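Local coordinates for aldehyde dehydrogenase (PDB 3I44), which probably catalyses the NAD(P)+-dependent oxidation of aldehydes to carboxylic acids, at residues Asn176-Thr179 and Leu180-Pro184; Ala229-Gly232 and Ser233-Ala237; Arg444-Ala447 and Ala448-Ser452. The protein carries 1 engineered substitution. All blocks are in the same frame, centred on the assembly; numbering follows the deposited sequence.

Overall arrangement
All three contacts are local, each between neighbouring turns of a helix or, in interaction 3, round a helix end, and they follow one another along the chain without touching. Interactions 1 and 2 are the closer pair, with centres about 20 Å apart and nearest atoms about 10 Å apart; interaction 1 is the more deeply buried, on helix 174-188 between strands 156-168 and 191-195. Interaction 3, at the end of helix 440-449, lies about 29 Å from interaction 1 and 37 Å from interaction 2, centre to centre, and meets the second subunit. The bound sodium ion is remote from interaction 1, about 13 Å from the Gln177 side chain.

Interaction 1. Residues Asn176-Thr179 and Leu180-Pro184; sequences NQVT and LKVIP
Asn176 and Leu180, one helical turn apart, lay their side chains alongside each other and point the same way, with the amide oxygen OD1 of Asn176 3.7 Å from the methyl CD1 of Leu180. CG of Asn176 lies opposite its own backbone N (chi1 -175°), which swings the amide across to the side where Leu180 leans back. Leu180 also sets its branch carbon CG 3.3 Å from Asn176 O, the same carbonyl that receives the amide of Leu180. On another side of the helix Val178 and Val182 repeat the side-by-side pattern, CG1 of Val178 lying 3.9 Å from CG2 of Val182; Phe207 of helix 202-213 packs on both. The aliphatic chain of Lys181 runs back over the preceding turn, its CG 3.5 Å from Gln177 O, and carries NZ outward to Glu479, Ser245 and Thr247. Gln177 is likewise held at both ends of its amide, by Asn172 and the backbone N of Trp173. Helix 174-188 is the crossover helix of a beta-alpha-beta unit between strands 156-168 and 191-195. Val178 O takes two bonds, a nearly straight one from Val182 N (2.9 Å, 171° at the hydrogen) and another from Lys181 N, which sits above the carbonyl plane. The next bond, Ile183 N to Thr179 O, is weak at 3.4 Å, and the helix kinks at Pro184, whose ring CD lies 3.6 Å from Thr179 O. The chemistry thus divides by face: valines seal against a neighbouring helix, while the buried lysine NZ is held by one carboxylate and two hydroxyls, which fixes where the lysine points.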
# COMPACT_ATOMS: atom_id res chain seq x y z
N ASN A 176 1.09 19.86 12.26
CA ASN A 176 1.89 18.66 12.16
C ASN A 176 1.40 17.82 10.95
O ASN A 176 2.17 17.52 10.02
CB ASN A 176 1.76 17.85 13.47
CG ASN A 176 2.66 16.65 13.52
OD1 ASN A 176 2.23 15.49 13.30
ND2 ASN A 176 3.91 16.88 13.88
N GLN A 177 0.10 17.53 10.94
CA GLN A 177 -0.51 16.64 9.97
C GLN A 177 -0.60 17.25 8.57
O GLN A 177 -0.37 16.55 7.59
CB GLN A 177 -1.86 16.13 10.55
CG GLN A 177 -1.66 15.34 11.86
CD GLN A 177 -2.83 15.44 12.88
OE1 GLN A 177 -3.59 16.43 12.90
NE2 GLN A 177 -2.98 14.40 13.72
N VAL A 178 -0.88 18.55 8.46
CA VAL A 178 -0.92 19.22 7.16
C VAL A 178 0.48 19.30 6.52
O VAL A 178 0.63 18.97 5.35
CB VAL A 178 -1.54 20.64 7.25
CG1 VAL A 178 -1.29 21.44 5.98
CG2 VAL A 178 -3.04 20.54 7.58
N THR A 179 1.49 19.70 7.28
CA THR A 179 2.84 19.80 6.73
C THR A 179 3.39 18.44 6.30
O THR A 179 4.02 18.35 5.27
CB THR A 179 3.85 20.51 7.68
OG1 THR A 179 3.95 19.82 8.92
CG2 THR A 179 3.44 21.93 7.93
N LEU A 180 3.11 17.40 7.07
CA LEU A 180 3.50 16.03 6.71
C LEU A 180 2.91 15.57 5.37
O LEU A 180 3.47 14.67 4.76
CB LEU A 180 3.13 15.03 7.80
CG LEU A 180 4.09 14.99 9.00
CD1 LEU A 180 3.50 14.05 10.08
CD2 LEU A 180 5.58 14.63 8.64
N LYS A 181 1.82 16.17 4.90
CA LYS A 181 1.23 15.75 3.66
C LYS A 181 1.52 16.70 2.51
O LYS A 181 1.87 16.25 1.46
CB LYS A 181 -0.28 15.58 3.82
CG LYS A 181 -0.63 14.47 4.82
CD LYS A 181 -2.15 14.23 4.83
CE LYS A 181 -2.55 13.39 6.01
NZ LYS A 181 -2.04 11.97 5.93
N VAL A 182 1.37 18.01 2.72
CA VAL A 182 1.43 18.95 1.61
C VAL A 182 2.87 19.13 1.09
O VAL A 182 3.09 19.25 -0.10
CB VAL A 182 0.86 20.32 2.00
CG1 VAL A 182 1.16 21.35 0.93
CG2 VAL A 182 -0.66 20.22 2.28
N ILE A 183 3.83 19.21 2.01
CA ILE A 183 5.23 19.43 1.63
C ILE A 183 5.80 18.29 0.79
O ILE A 183 6.38 18.57 -0.23
CB ILE A 183 6.12 19.75 2.86
CG1 ILE A 183 5.60 20.99 3.58
CG2 ILE A 183 7.59 19.89 2.46
CD1 ILE A 183 5.57 22.33 2.74
N PRO A 184 5.66 17.01 1.19
CA PRO A 184 6.26 15.99 0.31
C PRO A 184 5.52 15.86 -1.04
O PRO A 184 6.14 15.53 -2.06
CB PRO A 184 6.19 14.69 1.14
CG PRO A 184 5.15 14.94 2.17
CD PRO A 184 5.21 16.43 2.47

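Interaction 2. Residues Ala229-Gly232 and Ser233-Ala237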
# COMPACT_ATOMS: atom_id res chain seq x y z
N ALA A 229 -18.35 12.33 5.64
CA ALA A 229 -19.38 11.51 5.01
C ALA A 229 -19.68 11.97 3.59
O ALA A 229 -20.01 11.16 2.73
CB ALA A 229 -20.66 11.51 5.86
N ASN A 230 -19.55 13.26 3.34
CA ASN A 230 -19.77 13.76 2.00
C ASN A 230 -18.45 14.02 1.27
O ASN A 230 -18.07 13.20 0.46
CB ASN A 230 -20.66 15.00 2.02
CG ASN A 230 -21.08 15.45 0.60
OD1 ASN A 230 -21.14 14.65 -0.33
ND2 ASN A 230 -21.36 16.73 0.46
N VAL A 231 -17.74 15.10 1.56
CA VAL A 231 -16.55 15.46 0.77
C VAL A 231 -15.39 14.48 0.92
O VAL A 231 -14.75 14.15 -0.06
CB VAL A 231 -16.04 16.90 1.08
CG1 VAL A 231 -14.68 17.16 0.40
CG2 VAL A 231 -17.10 17.93 0.63
N GLY A 232 -15.11 14.01 2.14
CA GLY A 232 -14.01 13.07 2.36
C GLY A 232 -14.18 11.77 1.59
O GLY A 232 -13.25 11.31 0.89
N SER A 233 -15.37 11.20 1.69
CA SER A 233 -15.72 9.99 0.94
C SER A 233 -15.71 10.23 -0.57
O SER A 233 -15.27 9.37 -1.32
CB SER A 233 -17.09 9.46 1.33
OG SER A 233 -17.18 9.42 2.74
N TYR A 234 -16.21 11.38 -1.00
CA TYR A 234 -16.24 11.71 -2.42
C TYR A 234 -14.81 11.84 -3.03
O TYR A 234 -14.54 11.35 -4.13
CB TYR A 234 -17.04 13.02 -2.62
CG TYR A 234 -17.22 13.37 -4.07
CD1 TYR A 234 -18.06 12.61 -4.90
CD2 TYR A 234 -16.55 14.45 -4.63
CE1 TYR A 234 -18.23 12.94 -6.26
CE2 TYR A 234 -16.70 14.80 -5.97
CZ TYR A 234 -17.54 14.04 -6.79
OH TYR A 234 -17.69 14.40 -8.12
N LEU A 235 -13.90 12.51 -2.32
CA LEU A 235 -12.48 12.51 -2.72
C LEU A 235 -11.90 11.08 -2.81
O LEU A 235 -11.25 10.71 -3.78
CB LEU A 235 -11.64 13.36 -1.74
CG LEU A 235 -11.91 14.86 -1.68
CD1 LEU A 235 -10.99 15.55 -0.65
CD2 LEU A 235 -11.76 15.55 -3.04
N SER A 236 -12.16 10.26 -1.79
CA SER A 236 -11.57 8.92 -1.78
C SER A 236 -12.08 8.04 -2.91
O SER A 236 -11.41 7.09 -3.31
CB SER A 236 -11.80 8.25 -0.43
OG SER A 236 -13.18 8.19 -0.19
N ALA A 237 -13.24 8.36 -3.47
CA ALA A 237 -13.79 7.60 -4.59
C ALA A 237 -13.62 8.28 -5.95
O ALA A 237 -13.99 7.71 -6.96
CB ALA A 237 -15.31 7.26 -4.31
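This is a contact between successive turns of one alpha-helix, residues 228-237, which packs between helices 62-79 and 250-261. In the chain it links strands 221-223 and 243-247 of the Rossmann-like part of the fold, which, as in relatives, probably binds the nicotinamide cofactor. The helix opens with a wider pi-type turn at 229-232 and then tightens: Tyr234 N bonds to Asn230 O at 3.0 Å, and Leu235 N to Val231 O at 2.9 Å and almost straight, 174° at the hydrogen. On the buried side Val231 and Leu235 lie next to each other with the same heading, CG1 of Val231 4.2 Å from CG of Leu235. The same leucine CG rests 3.3 Å from Val231 O, and beyond the helix Leu235 meets Ile69 and Leu241. Tyr234 leaves the contact after its CB, which sits 3.3 Å from Asn230 O; its ring reaches out to helix 62-79, where OH bonds to Asp66, and meets the ring of His238 with its plane nearly perpendicular. Ser233 turns OG back over the preceding turn, 3.3 Å from Ala229 O, but that hydroxyl is hydrogen-bonded to Gly228 O. Ser236 turns its hydroxyl back along the helix: chi1 of 58° tucks OG over the backbone, and it donates to Ser233 O at 2.7 Å, approaching tilted 35° from the carbonyl plane.

Interaction 3. Residues Arg444-Ala447 and Ala448-Ser452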
# COMPACT_ATOMS: atom_id res chain seq x y z
N ARG A 444 16.34 -4.19 24.44
CA ARG A 444 16.44 -4.75 23.11
C ARG A 444 15.52 -5.94 22.92
O ARG A 444 14.82 -6.00 21.92
CB ARG A 444 17.88 -5.14 22.79
CG ARG A 444 18.75 -3.96 22.52
CD ARG A 444 20.19 -4.39 22.36
NE ARG A 444 21.03 -3.29 21.92
CZ ARG A 444 22.29 -3.44 21.51
NH1 ARG A 444 22.86 -4.63 21.52
NH2 ARG A 444 22.97 -2.39 21.09
N ARG A 445 15.52 -6.86 23.88
CA ARG A 445 14.60 -8.01 23.83
C ARG A 445 13.14 -7.59 23.70
O ARG A 445 12.41 -8.13 22.87
CB ARG A 445 14.69 -8.88 25.09
CG ARG A 445 15.94 -9.63 25.31
CD ARG A 445 15.75 -10.76 26.38
NE ARG A 445 15.54 -10.21 27.73
CZ ARG A 445 16.50 -9.82 28.57
NH1 ARG A 445 17.78 -9.88 28.22
NH2 ARG A 445 16.19 -9.34 29.75
N ILE A 446 12.72 -6.65 24.54
CA ILE A 446 11.33 -6.20 24.56
C ILE A 446 10.95 -5.42 23.29
O ILE A 446 9.85 -5.65 22.73
CB ILE A 446 11.00 -5.37 25.85
CG1 ILE A 446 11.32 -6.18 27.13
CG2 ILE A 446 9.53 -4.97 25.86
CD1 ILE A 446 10.63 -7.53 27.23
N ALA A 447 11.84 -4.52 22.84
CA ALA A 447 11.65 -3.75 21.62
C ALA A 447 11.43 -4.66 20.40
O ALA A 447 10.63 -4.34 19.52
CB ALA A 447 12.81 -2.77 21.36
N ALA A 448 12.15 -5.78 20.35
CA ALA A 448 12.04 -6.72 19.25
C ALA A 448 10.73 -7.49 19.27
O ALA A 448 10.30 -7.93 18.22
CB ALA A 448 13.25 -7.71 19.24
N GLN A 449 10.11 -7.66 20.45
CA GLN A 449 8.90 -8.43 20.55
C GLN A 449 7.59 -7.64 20.45
O GLN A 449 6.57 -8.23 20.17
CB GLN A 449 8.89 -9.22 21.85
CG GLN A 449 9.99 -10.28 21.95
CD GLN A 449 10.00 -10.93 23.32
OE1 GLN A 449 9.13 -11.72 23.62
NE2 GLN A 449 10.97 -10.57 24.16
N VAL A 450 7.60 -6.33 20.69
CA VAL A 450 6.35 -5.55 20.67
C VAL A 450 6.01 -5.22 19.24
O VAL A 450 6.90 -4.94 18.40
CB VAL A 450 6.38 -4.23 21.52
CG1 VAL A 450 6.50 -4.54 23.01
CG2 VAL A 450 7.48 -3.29 21.06
N ARG A 451 4.71 -5.20 18.97
CA ARG A 451 4.23 -5.11 17.60
C ARG A 451 3.72 -3.72 17.32
O ARG A 451 2.55 -3.42 17.47
CB ARG A 451 3.17 -6.19 17.35
CG ARG A 451 2.80 -6.36 15.89
CD ARG A 451 3.67 -7.36 15.10
NE ARG A 451 2.93 -7.64 13.85
CZ ARG A 451 2.98 -6.91 12.72
NH1 ARG A 451 3.78 -5.85 12.63
NH2 ARG A 451 2.21 -7.26 11.67
N SER A 452 4.64 -2.86 16.87
CA SER A 452 4.30 -1.50 16.54
C SER A 452 5.22 -0.98 15.43
O SER A 452 6.29 -1.52 15.18
CB SER A 452 4.37 -0.59 17.78
OG SER A 452 5.60 -0.74 18.50
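The amide of Gln449 folds back along the helix onto the carbonyl of Arg445. NE2 donates to Arg445 O at 3.1 Å; the acceptor lies close to the plane of the glutamine amide, whereas the donor stands above the carbonyl plane, 70° out of it. The chain runs extended beyond CG after chi1 of -64°, which places CG beside the backbone N and brings it to 3.4 Å from the same oxygen. Arg445 CB lies 4.2 Å from NE2, while the arginine's own flat end turns away to a salt bridge with Glu417. The guanidinium of Arg444 belongs to the dimer interface: it forms a cation-pi contact with Trp497 of the second subunit, and its NE pairs with the terminal carboxylate of that residue. Helix 440-449 is the crossover of a beta-alpha-beta unit joining strands 432-436 and 454-457, and the contact marks where it gives way to loop. Ile446 O collects two of the last backbone bonds, one from Gln449 N and one from Val450 N (3.1 Å), the latter bent to 135° at the hydrogen. Arg445 O keeps a weak bond from Gln449 N beside the NE2 bond. Toward the sheet, Ile446 and Val450 pass each other at a slant, CG2 of Ile446 4.2 Å from CG1 of Val450, and both reach Ile278. The other methyl, Val450 CG2, touches Ala447 O at 3.7 Å, an oxygen that also accepts from Lys492 of the second subunit.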